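Local coordinates for protein hydrogenase (NiFe) small subunit HydA (Allochromatium vinosum, PDB 3MYR) that probably serves as the electron-transfer subunit of a heterodimeric [NiFe] hydrogenase, passing electrons from hydrogen oxidation to an acceptor through iron-sulfur clusters, at residues 215-220 against 260-265; 187-191 against 239-243. All blocks are in the same frame, centred on the assembly; numbering follows the deposited sequence.

Contact 1: 215-220 against 260-265; sequences YRLGCK and GFYEPV. With SF4 (iron/sulfur cluster), chain J.
The loop that delivers Cys219 to a [4Fe-4S] cluster is backed by the chain's late segment 260-265, and the join is made by the ammonium group of Lys220 set among backbone carbonyls. Lys220 NZ donates to Gly260 O at 3.0 Å and to Glu263 O at 3.1 Å, with a third bond back to its own loop, to Gly218 O at 2.7 Å. NZ sits in the plane of the Gly218 carbonyl, on a lone pair, but is tilted 31° from that of Glu263. Bends at chi2 (-47°) and chi4 (-53°) curl the lysine chain back over its loop until NZ reaches the carbonyls at the first and last residues of a turn. That turn is a type I beta turn from Gly260 to Glu263, and Gly260 O, which closes it by accepting from Glu263 N, takes the lysine as a second donor. Cut back to an alanine here, the side chain would probably leave the three carbonyls that converge on NZ without their shared donor and its charge, and the turn less firmly tied to the cluster loop. Beside it the backbones come close: Gly218 CA makes a CA-H...O contact with Phe261 O at 3.2 Å, where any side chain would clash, and Tyr262 CA makes another with Leu217 O. Further along, Tyr215 lays CE1 against Pro264 CB at 3.9 Å, while its CB lies 3.8 Å from sulfur S1 of the cluster, to whose iron FE3 Cys219 SG is bound at 2.3 Å. Tyr262 points off to the subunit interface, its hydroxyl hydrogen-bonded to His245 and to Trp54 of the large subunit, and Phe261 N bonds Asp52 of that same subunit.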
ATOM      1  N   TYR A 215       1.067  17.273 -24.808  1.00 17.45           N
ATOM      2  CA  TYR A 215       2.431  17.112 -25.277  1.00 19.49           C
ATOM      3  C   TYR A 215       3.387  18.170 -24.640  1.00 21.75           C
ATOM      4  O   TYR A 215       4.488  17.823 -24.163  1.00 19.98           O
ATOM      5  CB  TYR A 215       2.484  17.259 -26.810  1.00 16.33           C
ATOM      6  CG  TYR A 215       3.916  17.189 -27.323  1.00 23.20           C
ATOM      7  CD1 TYR A 215       4.658  18.336 -27.577  1.00 30.49           C
ATOM      8  CD2 TYR A 215       4.529  15.987 -27.487  1.00 29.86           C
ATOM      9  CE1 TYR A 215       5.976  18.257 -28.037  1.00 36.76           C
ATOM     10  CE2 TYR A 215       5.839  15.905 -27.908  1.00 36.54           C
ATOM     11  CZ  TYR A 215       6.541  17.037 -28.164  1.00 35.24           C
ATOM     12  OH  TYR A 215       7.840  16.888 -28.592  1.00 53.00           O
ATOM     13  N   ARG A 216       2.924  19.430 -24.577  1.00 19.62           N
ATOM     14  CA  ARG A 216       3.730  20.494 -24.022  1.00 21.83           C
ATOM     15  C   ARG A 216       3.972  20.410 -22.534  1.00 23.07           C
ATOM     16  O   ARG A 216       4.941  20.995 -22.025  1.00 23.28           O
ATOM     17  CB  ARG A 216       3.170  21.866 -24.516  1.00 22.95           C
ATOM     18  CG  ARG A 216       3.903  22.084 -25.792  1.00 30.99           C
ATOM     19  CD  ARG A 216       3.331  22.587 -27.022  1.00 41.73           C
ATOM     20  NE  ARG A 216       2.941  23.930 -26.879  1.00 34.31           N
ATOM     21  CZ  ARG A 216       2.685  24.798 -27.882  1.00 42.58           C
ATOM     22  NH1 ARG A 216       3.022  24.566 -29.158  1.00 36.62           N
ATOM     23  NH2 ARG A 216       2.160  25.989 -27.556  1.00 29.64           N
ATOM     24  N   LEU A 217       3.125  19.668 -21.829  1.00 19.21           N
ATOM     25  CA  LEU A 217       3.344  19.366 -20.448  1.00 20.00           C
ATOM     26  C   LEU A 217       4.130  18.072 -20.225  1.00 19.53           C
ATOM     27  O   LEU A 217       4.177  17.611 -19.117  1.00 20.03           O
ATOM     28  CB  LEU A 217       1.956  19.220 -19.741  1.00 18.31           C
ATOM     29  CG  LEU A 217       1.180  20.562 -19.826  1.00 25.05           C
ATOM     30  CD1 LEU A 217      -0.328  20.469 -19.411  1.00 23.63           C
ATOM     31  CD2 LEU A 217       1.923  21.689 -19.049  1.00 25.79           C
ATOM     32  N   GLY A 218       4.748  17.477 -21.241  1.00 18.33           N
ATOM     33  CA  GLY A 218       5.687  16.420 -20.945  1.00 16.25           C
ATOM     34  C   GLY A 218       5.170  15.037 -21.366  1.00 19.09           C
ATOM     35  O   GLY A 218       5.869  14.073 -21.184  1.00 15.65           O
ATOM     36  N   CYS A 219       3.972  14.959 -21.981  1.00 17.90           N
ATOM     37  CA  CYS A 219       3.355  13.635 -22.236  1.00 18.69           C
ATOM     38  C   CYS A 219       4.330  12.752 -23.057  1.00 19.06           C
ATOM     39  O   CYS A 219       4.844  13.200 -24.082  1.00 17.10           O
ATOM     40  CB  CYS A 219       2.050  13.817 -23.035  1.00 17.10           C
ATOM     41  SG  CYS A 219       1.152  12.237 -23.278  1.00 17.73           S
ATOM     42  N   LYS A 220       4.521  11.505 -22.643  1.00 16.59           N
ATOM     43  CA  LYS A 220       5.401  10.581 -23.333  1.00 17.85           C
ATOM     44  C   LYS A 220       4.581   9.552 -24.093  1.00 19.23           C
ATOM     45  O   LYS A 220       5.107   8.549 -24.559  1.00 19.69           O
ATOM     46  CB  LYS A 220       6.355   9.885 -22.293  1.00 21.13           C
ATOM     47  CG  LYS A 220       7.286  10.860 -21.536  1.00 19.01           C
ATOM     48  CD  LYS A 220       7.973  11.870 -22.494  1.00 25.43           C
ATOM     49  CE  LYS A 220       8.967  12.779 -21.754  1.00 30.87           C
ATOM     50  NZ  LYS A 220       8.479  13.526 -20.533  1.00 21.64           N
ATOM     51  N   GLY A 260      12.971  15.037 -17.606  1.00 30.02           N
ATOM     52  CA  GLY A 260      11.792  15.178 -16.663  1.00 24.78           C
ATOM     53  C   GLY A 260      10.425  14.749 -17.213  1.00 23.58           C
ATOM     54  O   GLY A 260      10.153  14.804 -18.413  1.00 21.04           O
ATOM     55  N   PHE A 261       9.535  14.323 -16.334  1.00 18.93           N
ATOM     56  CA  PHE A 261       8.220  14.011 -16.753  1.00 17.31           C
ATOM     57  C   PHE A 261       7.534  15.201 -17.380  1.00 20.33           C
ATOM     58  O   PHE A 261       6.630  15.001 -18.204  1.00 20.53           O
ATOM     59  CB  PHE A 261       7.384  13.515 -15.570  1.00 15.92           C
ATOM     60  CG  PHE A 261       7.784  12.158 -15.079  1.00 18.98           C
ATOM     61  CD1 PHE A 261       7.945  11.908 -13.726  1.00 19.13           C
ATOM     62  CD2 PHE A 261       8.041  11.139 -15.996  1.00 17.67           C
ATOM     63  CE1 PHE A 261       8.336  10.629 -13.257  1.00 19.60           C
ATOM     64  CE2 PHE A 261       8.382   9.830 -15.577  1.00 19.53           C
ATOM     65  CZ  PHE A 261       8.503   9.555 -14.206  1.00 18.64           C
ATOM     66  N   TYR A 262       7.869  16.436 -16.961  1.00 20.10           N
ATOM     67  CA  TYR A 262       7.111  17.554 -17.496  1.00 23.52           C
ATOM     68  C   TYR A 262       7.819  18.270 -18.646  1.00 25.87           C
ATOM     69  O   TYR A 262       7.439  19.355 -18.976  1.00 23.85           O
ATOM     70  CB  TYR A 262       6.733  18.529 -16.383  1.00 22.30           C
ATOM     71  CG  TYR A 262       5.848  17.836 -15.355  1.00 22.92           C
ATOM     72  CD1 TYR A 262       4.504  17.596 -15.633  1.00 15.16           C
ATOM     73  CD2 TYR A 262       6.367  17.400 -14.112  1.00 15.93           C
ATOM     74  CE1 TYR A 262       3.684  16.903 -14.719  1.00 16.87           C
ATOM     75  CE2 TYR A 262       5.534  16.682 -13.174  1.00 19.26           C
ATOM     76  CZ  TYR A 262       4.220  16.458 -13.489  1.00 16.85           C
ATOM     77  OH  TYR A 262       3.377  15.909 -12.567  1.00 17.56           O
ATOM     78  N   GLU A 263       8.859  17.652 -19.205  1.00 27.03           N
ATOM     79  CA  GLU A 263       9.579  18.237 -20.346  1.00 31.18           C
ATOM     80  C   GLU A 263       9.244  17.446 -21.593  1.00 29.15           C
ATOM     81  O   GLU A 263       9.416  16.239 -21.580  1.00 28.23           O
ATOM     82  CB  GLU A 263      11.109  18.083 -20.197  1.00 31.69           C
ATOM     83  CG  GLU A 263      11.708  18.452 -18.865  1.00 42.18           C
ATOM     84  CD  GLU A 263      11.802  19.947 -18.680  1.00 50.07           C
ATOM     85  OE1 GLU A 263      11.266  20.685 -19.552  1.00 54.77           O
ATOM     86  OE2 GLU A 263      12.407  20.378 -17.669  1.00 52.44           O
ATOM     87  N   PRO A 264       8.912  18.128 -22.690  1.00 30.05           N
ATOM     88  CA  PRO A 264       8.736  17.472 -23.990  1.00 33.12           C
ATOM     89  C   PRO A 264      10.048  16.841 -24.414  1.00 36.65           C
ATOM     90  O   PRO A 264      11.109  17.252 -23.945  1.00 36.83           O
ATOM     91  CB  PRO A 264       8.386  18.624 -24.939  1.00 32.72           C
ATOM     92  CG  PRO A 264       7.885  19.711 -24.031  1.00 35.25           C
ATOM     93  CD  PRO A 264       8.584  19.563 -22.703  1.00 31.43           C
ATOM     94  N   VAL A 265      10.035  15.835 -25.262  1.00 43.69           N
ATOM     95  CA  VAL A 265      11.351  15.376 -25.759  1.00 50.66           C
ATOM     96  C   VAL A 265      11.967  16.412 -26.810  1.00 55.56           C
ATOM     97  O   VAL A 265      11.330  17.438 -27.094  1.00 55.66           O
ATOM     98  CB  VAL A 265      11.220  13.954 -26.303  1.00 51.10           C
ATOM     99  CG1 VAL A 265      11.120  14.000 -27.816  1.00 51.99           C
ATOM    100  CG2 VAL A 265      12.337  13.109 -25.807  1.00 48.48           C
TER
HETATM  101 FE1  SF4 J2002      -2.466  12.099 -26.379  1.00 14.74          FE
HETATM  102 FE2  SF4 J2002      -1.080  14.462 -26.892  1.00 13.15          FE
HETATM  103 FE3  SF4 J2002      -0.081  12.596 -25.157  1.00 14.22          FE
HETATM  104 FE4  SF4 J2002      -0.148  12.102 -27.844  1.00 13.95          FE
HETATM  105  S1  SF4 J2002       1.054  13.695 -26.755  1.00 13.55           S
HETATM  106  S2  SF4 J2002      -0.656  10.645 -26.204  1.00 12.43           S
HETATM  107  S3  SF4 J2002      -2.144  13.104 -28.406  1.00 13.18           S
HETATM  108  S4  SF4 J2002      -2.024  13.808 -24.909  1.00 13.95           S

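Contact 2: 187-191 against 239-243; sequences RCYRR and WPVEA. With SF4 (iron/sulfur cluster), chain J; F3S (Fe3-s4 cluster), chain K.
Arg190 runs from the [4Fe-4S] cluster out along Val241. Its CB lies 4.0 Å from cluster iron FE1; CG, in touch with Val241 CG1, also sits over the centre of the Tyr189 ring. The chain is extended from CG to NE, and CD and NE slide past the valine, NE coming within 3.5 Å of Val241 CG1. At the tip, NE and NH2 grip Tyr189 OH side-on, both at 3.0 Å, with the oxygen 23° out of the guanidinium plane; NH1 turns to Trp212 O. Although NH2 is 2.9 Å from Val241 O, the angle is too poor for a hydrogen bond. The phenol oxygen is also bonded to Ser232 of the large subunit.

Next to this pair, Tyr189 CD2 meets Trp239 CZ2, which lies at the edge of the tyrosine ring. Cys188 SG, bound to FE1 and accepting from Arg190 N in a capping bond, approaches the edge of the indole, 3.8 Å from Trp239 CH2. Further round the same ring, Trp239 CE3 lies 3.7 Å from S2 of the [3Fe-4S] cluster, so the indole spans from a cysteine ligand of one cluster to a sulfur of the other. The turn from Cys188 to Arg191 leads into helix 191-195, while 239-243, helical in its angles at 240-242, lies in the long loop region after helix 206-210.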
ATOM      1  N   ARG A 187      -3.518   6.008 -30.370  1.00 17.04           N
ATOM      2  CA  ARG A 187      -4.903   5.698 -30.045  1.00 17.42           C
ATOM      3  C   ARG A 187      -5.596   6.822 -29.258  1.00 17.56           C
ATOM      4  O   ARG A 187      -6.793   6.786 -29.093  1.00 17.15           O
ATOM      5  CB  ARG A 187      -4.977   4.382 -29.212  1.00 14.86           C
ATOM      6  CG  ARG A 187      -4.426   3.129 -29.972  1.00 16.39           C
ATOM      7  CD  ARG A 187      -5.315   2.890 -31.212  1.00 21.21           C
ATOM      8  NE  ARG A 187      -5.325   1.477 -31.660  1.00 19.75           N
ATOM      9  CZ  ARG A 187      -5.862   1.067 -32.805  1.00 22.36           C
ATOM     10  NH1 ARG A 187      -6.425   1.952 -33.655  1.00 16.60           N
ATOM     11  NH2 ARG A 187      -5.878  -0.213 -33.084  1.00 18.56           N
ATOM     12  N   CYS A 188      -4.818   7.765 -28.754  1.00 17.10           N
ATOM     13  CA  CYS A 188      -5.236   8.779 -27.805  1.00 16.32           C
ATOM     14  C   CYS A 188      -6.332   9.700 -28.354  1.00 18.27           C
ATOM     15  O   CYS A 188      -6.242  10.234 -29.484  1.00 18.16           O
ATOM     16  CB  CYS A 188      -3.993   9.612 -27.399  1.00 15.59           C
ATOM     17  SG  CYS A 188      -4.449  10.950 -26.219  1.00 17.01           S
ATOM     18  N   TYR A 189      -7.376   9.928 -27.562  1.00 17.14           N
ATOM     19  CA  TYR A 189      -8.470  10.794 -28.021  1.00 16.43           C
ATOM     20  C   TYR A 189      -8.059  12.275 -28.189  1.00 17.12           C
ATOM     21  O   TYR A 189      -8.834  13.019 -28.767  1.00 16.99           O
ATOM     22  CB  TYR A 189      -9.724  10.664 -27.128  1.00 13.42           C
ATOM     23  CG  TYR A 189      -9.584  11.433 -25.816  1.00 17.91           C
ATOM     24  CD1 TYR A 189     -10.279  12.624 -25.592  1.00 18.72           C
ATOM     25  CD2 TYR A 189      -8.738  10.941 -24.777  1.00 13.83           C
ATOM     26  CE1 TYR A 189     -10.139  13.355 -24.374  1.00 17.11           C
ATOM     27  CE2 TYR A 189      -8.547  11.680 -23.562  1.00 13.75           C
ATOM     28  CZ  TYR A 189      -9.281  12.865 -23.366  1.00 21.67           C
ATOM     29  OH  TYR A 189      -9.118  13.578 -22.223  1.00 18.73           O
ATOM     30  N   ARG A 190      -6.860  12.677 -27.714  1.00 14.92           N
ATOM     31  CA  ARG A 190      -6.374  14.060 -27.892  1.00 16.44           C
ATOM     32  C   ARG A 190      -5.494  14.160 -29.120  1.00 16.52           C
ATOM     33  O   ARG A 190      -5.068  15.257 -29.526  1.00 16.85           O
ATOM     34  CB  ARG A 190      -5.612  14.554 -26.654  1.00 13.92           C
ATOM     35  CG  ARG A 190      -6.466  14.394 -25.332  1.00 16.25           C
ATOM     36  CD  ARG A 190      -5.859  15.196 -24.211  1.00 16.21           C
ATOM     37  NE  ARG A 190      -6.635  15.079 -22.992  1.00 14.96           N
ATOM     38  CZ  ARG A 190      -6.625  15.935 -21.976  1.00 20.07           C
ATOM     39  NH1 ARG A 190      -6.061  17.135 -22.110  1.00 16.41           N
ATOM     40  NH2 ARG A 190      -7.347  15.647 -20.882  1.00 16.33           N
ATOM     41  N   ARG A 191      -5.267  13.030 -29.755  1.00 16.61           N
ATOM     42  CA  ARG A 191      -4.326  12.996 -30.894  1.00 15.24           C
ATOM     43  C   ARG A 191      -4.767  13.895 -32.045  1.00 16.80           C
ATOM     44  O   ARG A 191      -3.913  14.603 -32.622  1.00 18.67           O
ATOM     45  CB  ARG A 191      -4.087  11.547 -31.402  1.00 17.15           C
ATOM     46  CG  ARG A 191      -3.220  11.510 -32.744  1.00 15.51           C
ATOM     47  CD  ARG A 191      -1.742  11.987 -32.430  1.00 12.96           C
ATOM     48  NE  ARG A 191      -0.921  11.839 -33.663  1.00 20.58           N
ATOM     49  CZ  ARG A 191      -0.417  10.667 -34.127  1.00 16.92           C
ATOM     50  NH1 ARG A 191       0.300  10.621 -35.262  1.00 17.61           N
ATOM     51  NH2 ARG A 191      -0.595   9.531 -33.463  1.00 14.96           N
ATOM     52  N   TRP A 239      -8.481   7.024 -17.702  1.00 15.99           N
ATOM     53  CA  TRP A 239      -7.064   6.735 -17.844  1.00 13.93           C
ATOM     54  C   TRP A 239      -6.261   8.038 -17.656  1.00 13.91           C
ATOM     55  O   TRP A 239      -6.837   9.115 -17.596  1.00 14.97           O
ATOM     56  CB  TRP A 239      -6.749   6.061 -19.166  1.00 12.51           C
ATOM     57  CG  TRP A 239      -6.956   6.918 -20.405  1.00 13.88           C
ATOM     58  CD1 TRP A 239      -8.150   7.197 -21.000  1.00 12.39           C
ATOM     59  CD2 TRP A 239      -5.930   7.365 -21.303  1.00 10.37           C
ATOM     60  NE1 TRP A 239      -7.918   7.872 -22.197  1.00 14.22           N
ATOM     61  CE2 TRP A 239      -6.563   7.977 -22.392  1.00 15.70           C
ATOM     62  CE3 TRP A 239      -4.504   7.236 -21.312  1.00 13.25           C
ATOM     63  CZ2 TRP A 239      -5.850   8.514 -23.478  1.00 14.74           C
ATOM     64  CZ3 TRP A 239      -3.795   7.775 -22.375  1.00 11.43           C
ATOM     65  CH2 TRP A 239      -4.455   8.444 -23.421  1.00 16.76           C
ATOM     66  N   PRO A 240      -4.925   7.942 -17.520  1.00 15.18           N
ATOM     67  CA  PRO A 240      -4.194   9.129 -17.046  1.00 14.31           C
ATOM     68  C   PRO A 240      -4.406  10.388 -17.882  1.00 15.46           C
ATOM     69  O   PRO A 240      -4.712  11.444 -17.329  1.00 16.26           O
ATOM     70  CB  PRO A 240      -2.749   8.685 -17.167  1.00 15.62           C
ATOM     71  CG  PRO A 240      -2.872   7.226 -16.538  1.00 13.25           C
ATOM     72  CD  PRO A 240      -4.119   6.720 -17.358  1.00 13.46           C
ATOM     73  N   VAL A 241      -4.364  10.276 -19.199  1.00 16.05           N
ATOM     74  CA  VAL A 241      -4.525  11.461 -20.036  1.00 14.04           C
ATOM     75  C   VAL A 241      -5.990  11.937 -20.017  1.00 16.38           C
ATOM     76  O   VAL A 241      -6.283  13.132 -19.948  1.00 15.09           O
ATOM     77  CB  VAL A 241      -4.067  11.123 -21.500  1.00 14.01           C
ATOM     78  CG1 VAL A 241      -4.591  12.233 -22.511  1.00 11.37           C
ATOM     79  CG2 VAL A 241      -2.502  11.002 -21.552  1.00 14.29           C
ATOM     80  N   GLU A 242      -6.935  11.006 -19.918  1.00 15.35           N
ATOM     81  CA  GLU A 242      -8.321  11.461 -19.829  1.00 17.42           C
ATOM     82  C   GLU A 242      -8.586  12.254 -18.536  1.00 18.33           C
ATOM     83  O   GLU A 242      -9.304  13.243 -18.532  1.00 18.26           O
ATOM     84  CB  GLU A 242      -9.283  10.269 -19.915  1.00 16.60           C
ATOM     85  CG  GLU A 242     -10.706  10.724 -19.713  1.00 20.95           C
ATOM     86  CD  GLU A 242     -11.754   9.580 -19.864  1.00 27.39           C
ATOM     87  OE1 GLU A 242     -12.846   9.709 -19.297  1.00 38.66           O
ATOM     88  OE2 GLU A 242     -11.529   8.588 -20.572  1.00 28.31           O
ATOM     89  N   ALA A 243      -7.972  11.853 -17.444  1.00 16.72           N
ATOM     90  CA  ALA A 243      -8.061  12.611 -16.204  1.00 18.83           C
ATOM     91  C   ALA A 243      -7.159  13.850 -16.088  1.00 19.44           C
ATOM     92  O   ALA A 243      -7.112  14.434 -15.014  1.00 21.82           O
ATOM     93  CB  ALA A 243      -7.803  11.657 -14.955  1.00 17.01           C
TER
HETATM   94 FE1  SF4 J2002      -2.466  12.099 -26.379  1.00 14.74          FE
HETATM   95 FE2  SF4 J2002      -1.080  14.462 -26.892  1.00 13.15          FE
HETATM   96 FE3  SF4 J2002      -0.081  12.596 -25.157  1.00 14.22          FE
HETATM   97 FE4  SF4 J2002      -0.148  12.102 -27.844  1.00 13.95          FE
HETATM   98  S1  SF4 J2002       1.054  13.695 -26.755  1.00 13.55           S
HETATM   99  S2  SF4 J2002      -0.656  10.645 -26.204  1.00 12.43           S
HETATM  100  S3  SF4 J2002      -2.144  13.104 -28.406  1.00 13.18           S
HETATM  101  S4  SF4 J2002      -2.024  13.808 -24.909  1.00 13.95           S
HETATM  102 FE1  F3S K2003       1.021   6.278 -19.588  1.00 14.38          FE
HETATM  103 FE3  F3S K2003       1.325   4.434 -17.661  1.00 14.50          FE
HETATM  104 FE4  F3S K2003      -0.785   4.306 -19.182  1.00 13.78          FE
HETATM  105  S1  F3S K2003       1.814   6.629 -17.478  1.00 16.43           S
HETATM  106  S2  F3S K2003      -1.209   6.352 -19.790  1.00 12.66           S
HETATM  107  S3  F3S K2003       1.332   4.058 -19.894  1.00 14.26           S
HETATM  108  S4  F3S K2003      -0.735   3.885 -17.049  1.00 12.85           S

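In the fold
Both contacts lie in the C-terminal part of the small subunit, well beyond the mostly parallel, mixed sheet of the N-terminal part, and their centres are 14 Å apart. Along the chain the segments alternate: 187-191, 215-220, 239-243, 260-265, with helices 191-195 and 206-210 falling between the first two and loop or turn thereafter. They share one [4Fe-4S] cluster, which receives a cysteine from each contact, and meet directly where Cys219 SG packs on Val241 CG2. Contact 2 continues to the [3Fe-4S] cluster. Interleaved loops, with little regular structure, thus enclose neighbouring clusters, consistent with an electron relay through this subunit; both contacts also border the large subunit.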